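Local coordinates for DUF1436 domain-containing protein (Neisseria meningitidis, PDB 2GKP) that is of unknown function but belongs to the CdiI family and so probably acts as an immunity protein against a contact-dependent growth inhibition toxin, at residues G15-T27 against Y40-L54. Residues are numbered along the deposited sequence; the frame is centred on the assembly and turned at random.
Sequences GYKANERALIIQT and YPPHILPLDTDNETL
Leu-23 and Ile-25 each exchange two backbone hydrogen bonds with the strand across from them, Leu-23 with Leu-45 and Ile-25 with His-43, which defines an antiparallel ladder; the N-to-C directions of strands 23-27 and 43-45 make an angle of 156°. Gln-26 extends the pairing through its side chain. Its CB continues to a CG anti to the backbone N (chi1 178°), and a bend at chi2 brings the amide alongside Pro-42. Gln-26 CD lies 3.8 Å from Tyr-40 O. Gln-26 OE1 lies 3.5 Å from Pro-42 CG, while Gln-26 NE2 donates to Tyr-40 O at 3.0 Å, nearly straight (168°), and to Thr-27 O at 3.2 Å. Both acceptors lie close to the amide plane, so the two bonds fix its rotation. Toward the other end, Leu-23 CD2 meets Leu-47 CD2 at 3.6 Å, and Leu-47 CD2 also lies 3.4 Å from Asn-19 O, closing over the turn between strands 11-18 and 23-30. In one conformer of Tyr-16, Leu-54 CD1 approaches Tyr-16 CE1 at 3.6 Å, the side chains crossing at about a right angle. The ladder thus joins strands 23-30 and 34-45 of a beta hairpin: Ile-24 and Pro-42 face helix 81-99, whereas Ile-25 packs on helix 51-63 and Tyr-16 also touches helix 152-164.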
loop_
_atom_site.group_PDB
_atom_site.type_symbol
_atom_site.label_atom_id
_atom_site.label_comp_id
_atom_site.label_asym_id
_atom_site.label_seq_id
_atom_site.Cartn_x
_atom_site.Cartn_y
_atom_site.Cartn_z
ATOM N N GLY A 15 0.873 0.800 0.819
ATOM C CA GLY A 15 0.753 -0.351 -0.056
ATOM C C GLY A 15 0.787 0.049 -1.528
ATOM O O GLY A 15 0.422 1.176 -1.887
ATOM N N TYR A 16 1.190 -0.908 -2.351
ATOM C CA TYR A 16 1.355 -0.704 -3.792
ATOM C C TYR A 16 0.817 -1.962 -4.436
ATOM O O TYR A 16 1.460 -3.026 -4.394
ATOM C CB TYR A 16 2.846 -0.460 -4.131
ATOM C CG TYR A 16 3.227 -0.487 -5.600
ATOM C CD1 TYR A 16 2.616 0.351 -6.524
ATOM C CD2 TYR A 16 4.254 -1.309 -6.050
ATOM C CE1 TYR A 16 3.008 0.340 -7.881
ATOM C CE2 TYR A 16 4.639 -1.340 -7.405
ATOM C CZ TYR A 16 4.005 -0.517 -8.306
ATOM O OH TYR A 16 4.396 -0.529 -9.632
ATOM N N LYS A 17 -0.398 -1.852 -4.983
ATOM C CA LYS A 17 -1.057 -2.976 -5.668
ATOM C C LYS A 17 -1.083 -2.760 -7.167
ATOM O O LYS A 17 -1.020 -1.615 -7.624
ATOM C CB LYS A 17 -2.482 -3.174 -5.153
ATOM C CG LYS A 17 -2.488 -3.868 -3.802
ATOM C CD LYS A 17 -3.851 -3.846 -3.168
ATOM C CE LYS A 17 -3.946 -4.835 -1.987
ATOM N NZ LYS A 17 -2.931 -4.507 -0.934
ATOM N N ALA A 18 -1.152 -3.848 -7.947
ATOM C CA ALA A 18 -1.104 -3.711 -9.412
ATOM C C ALA A 18 -1.850 -4.824 -10.036
ATOM O O ALA A 18 -1.624 -5.983 -9.680
ATOM C CB ALA A 18 0.348 -3.749 -9.919
ATOM N N ASN A 19 -2.695 -4.494 -11.007
ATOM C CA ASN A 19 -3.332 -5.528 -11.825
ATOM C C ASN A 19 -3.164 -5.170 -13.290
ATOM O O ASN A 19 -2.309 -4.333 -13.620
ATOM C CB ASN A 19 -4.793 -5.812 -11.364
ATOM C CG ASN A 19 -5.773 -4.665 -11.631
ATOM O OD1 ASN A 19 -6.963 -4.712 -11.188
ATOM N ND2 ASN A 19 -5.324 -3.667 -12.379
ATOM N N GLU A 20 -3.934 -5.807 -14.171
ATOM C CA GLU A 20 -3.697 -5.535 -15.580
ATOM C C GLU A 20 -4.199 -4.165 -16.031
ATOM O O GLU A 20 -3.984 -3.790 -17.197
ATOM C CB GLU A 20 -4.291 -6.644 -16.482
ATOM C CG GLU A 20 -5.829 -6.634 -16.649
ATOM C CD GLU A 20 -6.609 -7.110 -15.441
ATOM O OE1 GLU A 20 -5.996 -7.631 -14.464
ATOM O OE2 GLU A 20 -7.857 -6.979 -15.510
ATOM N N ARG A 21 -4.873 -3.416 -15.147
ATOM C CA ARG A 21 -5.354 -2.072 -15.542
ATOM C C ARG A 21 -4.675 -0.915 -14.835
ATOM O O ARG A 21 -4.736 0.189 -15.337
ATOM C CB ARG A 21 -6.842 -1.954 -15.392
ATOM C CG ARG A 21 -7.602 -2.847 -16.373
ATOM C CD ARG A 21 -9.110 -2.584 -16.344
ATOM N NE ARG A 21 -9.747 -3.683 -17.093
ATOM C CZ ARG A 21 -11.035 -4.025 -17.048
ATOM N NH1 ARG A 21 -11.907 -3.277 -16.384
ATOM N NH2 ARG A 21 -11.416 -5.128 -17.692
ATOM N N ALA A 22 -4.075 -1.140 -13.657
ATOM C CA ALA A 22 -3.596 -0.011 -12.888
ATOM C C ALA A 22 -2.617 -0.394 -11.827
ATOM O O ALA A 22 -2.606 -1.542 -11.341
ATOM C CB ALA A 22 -4.781 0.689 -12.207
ATOM N N LEU A 23 -1.837 0.606 -11.430
ATOM C CA LEU A 23 -1.151 0.635 -10.122
ATOM C C LEU A 23 -2.030 1.401 -9.124
ATOM O O LEU A 23 -2.691 2.355 -9.525
ATOM C CB LEU A 23 0.211 1.337 -10.227
ATOM C CG LEU A 23 1.073 0.980 -11.436
ATOM C CD1 LEU A 23 2.364 1.795 -11.411
ATOM C CD2 LEU A 23 1.389 -0.515 -11.427
ATOM N N ILE A 24 -2.074 0.951 -7.864
ATOM C CA ILE A 24 -2.981 1.514 -6.871
ATOM C C ILE A 24 -2.151 1.703 -5.606
ATOM O O ILE A 24 -1.741 0.740 -4.964
ATOM C CB ILE A 24 -4.190 0.578 -6.631
ATOM C CG1 ILE A 24 -4.858 0.180 -7.965
ATOM C CG2 ILE A 24 -5.167 1.279 -5.682
ATOM C CD1 ILE A 24 -5.367 -1.214 -8.009
ATOM N N ILE A 25 -1.868 2.965 -5.262
ATOM C CA ILE A 25 -0.978 3.266 -4.145
ATOM C C ILE A 25 -1.849 3.754 -2.991
ATOM O O ILE A 25 -2.753 4.586 -3.167
ATOM C CB ILE A 25 0.030 4.362 -4.517
ATOM C CG1 ILE A 25 0.927 3.939 -5.673
ATOM C CG2 ILE A 25 0.843 4.753 -3.294
ATOM C CD1 ILE A 25 1.382 2.619 -5.627
ATOM N N GLN A 26 -1.591 3.222 -1.805
ATOM C CA GLN A 26 -2.476 3.478 -0.691
ATOM C C GLN A 26 -1.709 3.751 0.600
ATOM O O GLN A 26 -0.863 2.951 0.991
ATOM C CB GLN A 26 -3.340 2.200 -0.506
ATOM C CG GLN A 26 -4.329 2.189 0.641
ATOM C CD GLN A 26 -5.411 3.210 0.413
ATOM O OE1 GLN A 26 -6.084 3.201 -0.630
ATOM N NE2 GLN A 26 -5.594 4.080 1.377
ATOM N N THR A 27 -2.090 4.800 1.330
ATOM C CA THR A 27 -1.605 4.984 2.710
ATOM C C THR A 27 -2.171 3.905 3.640
ATOM O O THR A 27 -3.347 3.566 3.537
ATOM C CB THR A 27 -2.094 6.350 3.241
ATOM O OG1 THR A 27 -1.444 7.366 2.481
ATOM C CG2 THR A 27 -1.729 6.553 4.729
ATOM N N TYR A 40 -7.726 7.932 3.316
ATOM C CA TYR A 40 -6.955 8.444 2.188
ATOM C C TYR A 40 -7.406 7.664 0.941
ATOM O O TYR A 40 -7.411 6.433 0.958
ATOM C CB TYR A 40 -5.458 8.304 2.493
ATOM C CG TYR A 40 -5.070 8.997 3.753
ATOM C CD1 TYR A 40 -4.898 10.392 3.806
ATOM C CD2 TYR A 40 -4.945 8.274 4.932
ATOM C CE1 TYR A 40 -4.602 11.022 5.002
ATOM C CE2 TYR A 40 -4.634 8.904 6.123
ATOM C CZ TYR A 40 -4.452 10.258 6.150
ATOM O OH TYR A 40 -4.153 10.857 7.344
ATOM N N PRO A 41 -7.847 8.357 -0.131
ATOM C CA PRO A 41 -8.306 7.552 -1.262
ATOM C C PRO A 41 -7.126 6.917 -1.979
ATOM O O PRO A 41 -6.017 7.434 -1.886
ATOM C CB PRO A 41 -8.987 8.581 -2.178
ATOM C CG PRO A 41 -8.320 9.845 -1.862
ATOM C CD PRO A 41 -8.024 9.798 -0.386
ATOM N N PRO A 42 -7.371 5.806 -2.686
ATOM C CA PRO A 42 -6.286 5.231 -3.435
ATOM C C PRO A 42 -5.829 6.181 -4.548
ATOM O O PRO A 42 -6.635 6.905 -5.127
ATOM C CB PRO A 42 -6.931 4.010 -4.105
ATOM C CG PRO A 42 -8.133 3.752 -3.476
ATOM C CD PRO A 42 -8.621 5.053 -2.893
ATOM N N HIS A 43 -4.542 6.147 -4.845
ATOM C CA HIS A 43 -3.998 6.884 -5.969
ATOM C C HIS A 43 -3.777 5.927 -7.126
ATOM O O HIS A 43 -2.967 5.010 -6.999
ATOM C CB HIS A 43 -2.667 7.496 -5.543
ATOM C CG HIS A 43 -2.247 8.668 -6.354
ATOM N ND1 HIS A 43 -2.050 8.617 -7.716
ATOM C CD2 HIS A 43 -1.927 9.929 -5.973
ATOM C CE1 HIS A 43 -1.650 9.801 -8.144
ATOM N NE2 HIS A 43 -1.578 10.616 -7.106
ATOM N N ILE A 44 -4.516 6.120 -8.219
ATOM C CA ILE A 44 -4.440 5.225 -9.357
ATOM C C ILE A 44 -3.476 5.758 -10.394
ATOM O O ILE A 44 -3.494 6.945 -10.669
ATOM C CB ILE A 44 -5.853 5.049 -9.994
ATOM C CG1 ILE A 44 -6.760 4.352 -8.965
ATOM C CG2 ILE A 44 -5.769 4.312 -11.370
ATOM C CD1 ILE A 44 -8.219 4.255 -9.372
ATOM N N LEU A 45 -2.631 4.880 -10.932
ATOM C CA LEU A 45 -1.622 5.284 -11.907
ATOM C C LEU A 45 -1.563 4.293 -13.057
ATOM O O LEU A 45 -1.928 3.143 -12.892
ATOM C CB LEU A 45 -0.207 5.283 -11.285
ATOM C CG LEU A 45 0.079 6.335 -10.209
ATOM C CD1 LEU A 45 1.428 6.063 -9.595
ATOM C CD2 LEU A 45 0.084 7.738 -10.830
ATOM N N PRO A 46 -1.120 4.746 -14.248
ATOM C CA PRO A 46 -0.876 3.802 -15.349
ATOM C C PRO A 46 0.292 2.874 -15.065
ATOM O O PRO A 46 1.182 3.194 -14.268
ATOM C CB PRO A 46 -0.584 4.699 -16.556
ATOM C CG PRO A 46 -0.023 5.974 -15.886
ATOM C CD PRO A 46 -0.821 6.147 -14.597
ATOM N N LEU A 47 0.298 1.732 -15.731
ATOM C CA LEU A 47 1.292 0.689 -15.384
ATOM C C LEU A 47 2.729 1.060 -15.684
ATOM O O LEU A 47 3.635 0.559 -15.032
ATOM C CB LEU A 47 0.955 -0.602 -16.101
ATOM C CG LEU A 47 -0.370 -1.263 -15.788
ATOM C CD1 LEU A 47 -0.511 -2.565 -16.567
ATOM C CD2 LEU A 47 -0.472 -1.531 -14.324
ATOM N N ASP A 48 2.936 1.905 -16.666
ATOM C CA ASP A 48 4.300 2.325 -17.033
ATOM C C ASP A 48 4.617 3.727 -16.570
ATOM O O ASP A 48 5.455 4.416 -17.176
ATOM C CB ASP A 48 4.561 2.130 -18.536
ATOM C CG ASP A 48 3.645 2.950 -19.394
ATOM O OD1 ASP A 48 2.669 3.521 -18.893
ATOM O OD2 ASP A 48 3.894 3.023 -20.616
ATOM N N THR A 49 3.999 4.121 -15.462
ATOM C CA THR A 49 4.331 5.376 -14.803
ATOM C C THR A 49 5.827 5.451 -14.610
ATOM O O THR A 49 6.449 4.451 -14.282
ATOM C CB THR A 49 3.673 5.420 -13.437
ATOM O OG1 THR A 49 2.278 5.422 -13.621
ATOM C CG2 THR A 49 4.017 6.712 -12.718
ATOM N N ASP A 50 6.389 6.644 -14.793
ATOM C CA ASP A 50 7.809 6.764 -14.625
ATOM C C ASP A 50 8.224 6.561 -13.174
ATOM O O ASP A 50 7.418 6.749 -12.250
ATOM C CB ASP A 50 8.295 8.103 -15.161
ATOM C CG ASP A 50 7.922 9.223 -14.287
ATOM O OD1 ASP A 50 6.815 9.784 -14.428
ATOM O OD2 ASP A 50 8.790 9.573 -13.460
ATOM N N ASN A 51 9.458 6.125 -12.986
ATOM C CA ASN A 51 9.944 5.837 -11.631
ATOM C C ASN A 51 9.841 7.050 -10.691
ATOM O O ASN A 51 9.477 6.894 -9.531
ATOM C CB ASN A 51 11.356 5.311 -11.693
ATOM C CG ASN A 51 11.408 3.894 -12.240
ATOM O OD1 ASN A 51 10.375 3.254 -12.354
ATOM N ND2 ASN A 51 12.589 3.405 -12.560
ATOM N N GLU A 52 10.144 8.251 -11.181
ATOM C CA GLU A 52 10.063 9.415 -10.304
ATOM C C GLU A 52 8.626 9.663 -9.789
ATOM O O GLU A 52 8.445 9.965 -8.582
ATOM C CB GLU A 52 10.712 10.633 -10.991
ATOM C CG GLU A 52 11.109 11.778 -10.061
ATOM C CD GLU A 52 9.930 12.674 -9.751
ATOM O OE1 GLU A 52 8.968 12.627 -10.536
ATOM O OE2 GLU A 52 9.950 13.427 -8.747
ATOM N N THR A 53 7.606 9.460 -10.631
ATOM C CA THR A 53 6.224 9.665 -10.217
ATOM C C THR A 53 5.830 8.547 -9.239
ATOM O O THR A 53 5.141 8.798 -8.245
ATOM C CB THR A 53 5.244 9.689 -11.448
ATOM O OG1 THR A 53 5.639 10.750 -12.330
ATOM C CG2 THR A 53 3.807 9.942 -11.014
ATOM N N LEU A 54 6.248 7.325 -9.519
ATOM C CA LEU A 54 5.900 6.208 -8.653
ATOM C C LEU A 54 6.571 6.387 -7.272
ATOM O O LEU A 54 5.904 6.265 -6.222
ATOM C CB LEU A 54 6.340 4.890 -9.292
ATOM C CG LEU A 54 6.091 3.590 -8.494
ATOM C CD1 LEU A 54 4.596 3.517 -8.060
ATOM C CD2 LEU A 54 6.570 2.339 -9.216
HETATM O O HOH W 1 -8.698 3.757 -0.021
HETATM O O HOH W 2 -3.838 6.591 -0.170
#